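PDB 1JEO: 3-hexulose-6-phosphate isomerase from Methanocaldococcus jannaschii, which catalyses the interconversion of D-arabino-hex-3-ulose 6-phosphate and fructose 6-phosphate as a homotetrameric isomerase of the SIS family. Local coordinates for residues 60-64 with 65-69; 158-161 with 162-166. All blocks are in the same frame, centred on the assembly; numbering follows the deposited sequence.

Contact 1 (60-64 with 65-69); sequences MRLMH and LGFKS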
loop_
_atom_site.group_PDB
_atom_site.type_symbol
_atom_site.label_atom_id
_atom_site.label_comp_id
_atom_site.label_asym_id
_atom_site.label_seq_id
_atom_site.Cartn_x
_atom_site.Cartn_y
_atom_site.Cartn_z
ATOM N N MET A 60 -0.055 4.439 9.260
ATOM C CA MET A 60 0.570 5.095 10.409
ATOM C C MET A 60 1.771 5.934 9.958
ATOM O O MET A 60 1.915 7.090 10.365
ATOM C CB MET A 60 1.027 4.053 11.435
ATOM C CG MET A 60 1.637 4.645 12.695
ATOM S SD MET A 60 2.238 3.422 13.837
ATOM C CE MET A 60 0.711 3.023 14.674
ATOM N N ARG A 61 2.582 5.363 9.067
ATOM C CA ARG A 61 3.769 6.041 8.560
ATOM C C ARG A 61 3.454 7.275 7.692
ATOM O O ARG A 61 4.160 8.280 7.783
ATOM C CB ARG A 61 4.700 5.038 7.868
ATOM C CG ARG A 61 6.174 5.431 7.861
ATOM C CD ARG A 61 6.821 5.619 9.229
ATOM N NE ARG A 61 7.617 4.467 9.650
ATOM C CZ ARG A 61 7.793 4.100 10.916
ATOM N NH1 ARG A 61 7.229 4.786 11.900
ATOM N NH2 ARG A 61 8.527 3.035 11.202
ATOM N N LEU A 62 2.348 7.231 6.940
ATOM C CA LEU A 62 1.914 8.366 6.108
ATOM C C LEU A 62 1.472 9.521 7.001
ATOM O O LEU A 62 1.706 10.695 6.688
ATOM C CB LEU A 62 0.762 7.974 5.187
ATOM C CG LEU A 62 1.071 7.261 3.873
ATOM C CD1 LEU A 62 -0.239 6.973 3.169
ATOM C CD2 LEU A 62 1.984 8.113 2.981
ATOM N N MET A 63 0.885 9.158 8.141
ATOM C CA MET A 63 0.424 10.107 9.148
ATOM C C MET A 63 1.656 10.775 9.777
ATOM O O MET A 63 1.664 11.993 9.971
ATOM C CB MET A 63 -0.419 9.366 10.197
ATOM C CG MET A 63 -0.983 10.199 11.342
ATOM S SD MET A 63 0.162 10.428 12.722
ATOM C CE MET A 63 0.139 12.137 12.726
ATOM N N HIS A 64 2.701 9.981 10.036
ATOM C CA HIS A 64 3.959 10.459 10.623
ATOM C C HIS A 64 4.631 11.536 9.770
ATOM O O HIS A 64 5.291 12.431 10.300
ATOM C CB HIS A 64 4.945 9.301 10.817
ATOM C CG HIS A 64 4.581 8.356 11.918
ATOM N ND1 HIS A 64 3.739 8.700 12.954
ATOM C CD2 HIS A 64 4.970 7.081 12.157
ATOM C CE1 HIS A 64 3.629 7.676 13.783
ATOM N NE2 HIS A 64 4.366 6.682 13.323
ATOM N N LEU A 65 4.420 11.455 8.455
ATOM C CA LEU A 65 4.975 12.408 7.496
ATOM C C LEU A 65 4.121 13.664 7.284
ATOM O O LEU A 65 4.524 14.570 6.548
ATOM C CB LEU A 65 5.255 11.721 6.153
ATOM C CG LEU A 65 6.238 10.544 6.102
ATOM C CD1 LEU A 65 6.473 10.180 4.652
ATOM C CD2 LEU A 65 7.555 10.878 6.780
ATOM N N GLY A 66 2.945 13.707 7.913
ATOM C CA GLY A 66 2.079 14.873 7.806
ATOM C C GLY A 66 0.850 14.795 6.930
ATOM O O GLY A 66 0.113 15.775 6.831
ATOM N N PHE A 67 0.628 13.649 6.289
ATOM C CA PHE A 67 -0.539 13.459 5.426
ATOM C C PHE A 67 -1.769 13.128 6.264
ATOM O O PHE A 67 -1.635 12.663 7.396
ATOM C CB PHE A 67 -0.293 12.313 4.439
ATOM C CG PHE A 67 0.821 12.573 3.466
ATOM C CD1 PHE A 67 2.098 12.032 3.685
ATOM C CD2 PHE A 67 0.601 13.363 2.324
ATOM C CE1 PHE A 67 3.159 12.276 2.776
ATOM C CE2 PHE A 67 1.648 13.621 1.402
ATOM C CZ PHE A 67 2.934 13.073 1.630
ATOM N N LYS A 68 -2.956 13.416 5.725
ATOM C CA LYS A 68 -4.218 13.095 6.401
ATOM C C LYS A 68 -4.525 11.654 5.978
ATOM O O LYS A 68 -5.139 11.399 4.939
ATOM C CB LYS A 68 -5.332 14.077 6.004
ATOM C CG LYS A 68 -5.093 15.505 6.513
ATOM C CD LYS A 68 -6.372 16.341 6.583
ATOM C CE LYS A 68 -6.805 16.872 5.221
ATOM N NZ LYS A 68 -8.088 17.634 5.298
ATOM N N SER A 69 -3.959 10.728 6.747
ATOM C CA SER A 69 -4.063 9.295 6.502
ATOM C C SER A 69 -5.083 8.614 7.397
ATOM O O SER A 69 -5.222 8.972 8.569
ATOM C CB SER A 69 -2.693 8.656 6.713
ATOM O OG SER A 69 -2.678 7.306 6.297
HETATM O O HOH W 1 -0.558 13.627 9.998
#
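Phe-67 lays its ring beside the last turn of helix 49-64, CD1 lying 4.0 Å from Leu-62 CD2 and the two side chains passing at a slant. The same ring edge faces the Leu-62 carbonyl, whose O sits in the ring plane, 3.3 Å from Phe-67 CD1. A chi1 of -64°, with CG beside the backbone N, keeps the ring close to this oxygen. Leu-62 O also accepts Phe-67 N at 3.2 Å; Leu-65 N bonds to Arg-61 O and more weakly to Leu-62 O. Gly-66 N donates to Met-63 O over 3.0 Å, approaching from above the carbonyl plane. A water ties the exit together by donating to both Met-63 O and Phe-67 O. Ser-69 folds back against the helix, CB 3.8 Å from Leu-62 CB, while its OG bonds to Ala-59 O. Leu-65 touches Ile-161 and Met-162 of helix 144-164. Gly-66 has phi 105°, where a CB would press on the preceding carbonyl oxygen. The 6→1 bond from Phe-67 N to Leu-62 O and the 5→2 bond from Gly-66 N to Met-63 O make this a Schellman motif, ending helix 49-64 and turning the chain into strand 69-71, outermost in this chain's parallel sheet.

Contact 2 (158-161 with 162-166); sequences IAEI and MKRLN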
loop_
_atom_site.group_PDB
_atom_site.type_symbol
_atom_site.label_atom_id
_atom_site.label_comp_id
_atom_site.label_asym_id
_atom_site.label_seq_id
_atom_site.Cartn_x
_atom_site.Cartn_y
_atom_site.Cartn_z
ATOM N N ILE A 158 7.691 5.143 1.414
ATOM C CA ILE A 158 7.861 6.148 2.468
ATOM C C ILE A 158 9.265 6.756 2.349
ATOM O O ILE A 158 9.413 7.976 2.414
ATOM C CB ILE A 158 7.647 5.527 3.885
ATOM C CG1 ILE A 158 6.182 5.097 4.062
ATOM C CG2 ILE A 158 8.067 6.502 4.991
ATOM C CD1 ILE A 158 5.155 6.245 3.999
ATOM N N ALA A 159 10.261 5.903 2.090
ATOM C CA ALA A 159 11.659 6.324 1.923
ATOM C C ALA A 159 11.786 7.305 0.763
ATOM O O ALA A 159 12.436 8.343 0.896
ATOM C CB ALA A 159 12.561 5.114 1.688
ATOM N N GLU A 160 11.091 7.003 -0.337
ATOM C CA GLU A 160 11.099 7.855 -1.518
ATOM C C GLU A 160 10.320 9.158 -1.331
ATOM O O GLU A 160 10.686 10.174 -1.925
ATOM C CB GLU A 160 10.596 7.100 -2.752
ATOM C CG GLU A 160 11.510 5.975 -3.237
ATOM C CD GLU A 160 12.904 6.447 -3.623
ATOM O OE1 GLU A 160 13.017 7.354 -4.472
ATOM O OE2 GLU A 160 13.888 5.907 -3.070
ATOM N N ILE A 161 9.271 9.140 -0.498
ATOM C CA ILE A 161 8.477 10.352 -0.230
ATOM C C ILE A 161 9.313 11.333 0.606
ATOM O O ILE A 161 9.287 12.538 0.355
ATOM C CB ILE A 161 7.103 10.043 0.471
ATOM C CG1 ILE A 161 6.181 9.281 -0.489
ATOM C CG2 ILE A 161 6.390 11.345 0.889
ATOM C CD1 ILE A 161 4.896 8.727 0.147
ATOM N N MET A 162 10.093 10.796 1.547
ATOM C CA MET A 162 10.963 11.598 2.414
ATOM C C MET A 162 12.105 12.260 1.632
ATOM O O MET A 162 12.476 13.394 1.927
ATOM C CB MET A 162 11.545 10.749 3.546
ATOM C CG MET A 162 10.546 10.292 4.589
ATOM S SD MET A 162 11.326 9.499 6.019
ATOM C CE MET A 162 11.356 7.963 5.515
ATOM N N LYS A 163 12.619 11.554 0.620
ATOM C CA LYS A 163 13.700 12.037 -0.254
ATOM C C LYS A 163 13.247 13.186 -1.153
ATOM O O LYS A 163 13.965 14.174 -1.313
ATOM C CB LYS A 163 14.200 10.917 -1.171
ATOM C CG LYS A 163 15.023 9.842 -0.525
ATOM C CD LYS A 163 15.371 8.790 -1.560
ATOM C CE LYS A 163 16.227 7.701 -0.982
ATOM N NZ LYS A 163 16.455 6.596 -1.950
ATOM N N ARG A 164 12.056 13.036 -1.736
ATOM C CA ARG A 164 11.482 14.030 -2.649
ATOM C C ARG A 164 10.975 15.299 -1.980
ATOM O O ARG A 164 10.992 16.371 -2.589
ATOM C CB ARG A 164 10.367 13.400 -3.487
ATOM C CG ARG A 164 10.861 12.318 -4.427
ATOM C CD ARG A 164 9.716 11.599 -5.105
ATOM N NE ARG A 164 10.176 10.382 -5.770
ATOM C CZ ARG A 164 9.603 9.840 -6.841
ATOM N NH1 ARG A 164 8.537 10.402 -7.398
ATOM N NH2 ARG A 164 10.084 8.709 -7.340
ATOM N N LEU A 165 10.530 15.174 -0.733
ATOM C CA LEU A 165 10.011 16.315 0.017
ATOM C C LEU A 165 10.982 16.858 1.074
ATOM O O LEU A 165 10.629 17.769 1.831
ATOM C CB LEU A 165 8.651 15.970 0.647
ATOM C CG LEU A 165 7.483 15.538 -0.253
ATOM C CD1 LEU A 165 6.252 15.264 0.610
ATOM C CD2 LEU A 165 7.177 16.601 -1.313
ATOM N N ASN A 166 12.205 16.311 1.093
ATOM C CA ASN A 166 13.288 16.684 2.026
ATOM C C ASN A 166 12.918 16.594 3.518
ATOM O O ASN A 166 13.210 17.499 4.309
ATOM C CB ASN A 166 13.875 18.067 1.678
ATOM C CG ASN A 166 14.720 18.042 0.420
ATOM O OD1 ASN A 166 15.903 17.707 0.464
ATOM N ND2 ASN A 166 14.119 18.402 -0.709
#
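Glu-160 reaches across to Lys-163, one turn on in the closing stretch of helix 144-164, and pairs with it in an i to i+3 salt bridge. Lys-163 NZ donates to Glu-160 OE2 over 2.9 Å, on the syn side of the carboxylate and 25° out of its plane. Glu-160 is bent at chi2 (-60°), which brings the carboxylate to the lysine chain; Lys-163, extended beyond CG, crosses it at a slant, with Lys-163 CD 3.6 Å from Glu-160 OE2. With an alanine here in place of Glu-160, the Lys-163 ammonium would probably lose this carboxylate mate, and the lysine chain would be freer to turn. Arg-164 lies close by, its NH2 4.3 Å from Glu-160 OE1, beyond salt-bridge range; NH2 forms a salt bridge with Asp-31. The extended arginine passes the Glu-160 carbonyl, with Arg-164 CG 3.3 Å from Glu-160 O.

In each apolar pair the partners are four residues apart. Met-162, bent at chi3, brings CE to 3.6 Å from Ile-158 CG2, while Ile-161 and Leu-165 lie side by side and point the same way. The regular i+4 backbone bonds run on to Leu-165 N, which donates to Ile-161 O although Leu-165 has itself left helical angles. Outside this shell, Ile-34 of helix 24-39 touches Glu-160, Ile-161 and Arg-164, and Leu-62 of helix 49-64 touches Ile-158 and Ile-161. At the helix end, Leu-165 CD1 stands 3.9 Å from Ile-161 CG2.

Overall arrangement
Following the chain from the N terminus, strand 43-46 leads into helix 49-64, and contact 1 closes the tight turn at its C-terminal end, just before strand 69-71. The chain then makes strands 85-89, 112-115 and 128-130, with helix 96-106 between the first two, before helix 144-164, where contact 2 joins successive turns near the C-terminal end. The two are in series, neither nested nor crossed, yet they pack directly: Arg-61 CG meets Ile-158 CG2 at 3.6 Å, and Phe-67 CE1 meets Ile-161 CG2 at 3.9 Å. The C-terminal end of helix 49-64 and the loop after it are thus packed against the end of helix 144-164, while helix 169-175 touches Met-63, His-64 and Leu-65.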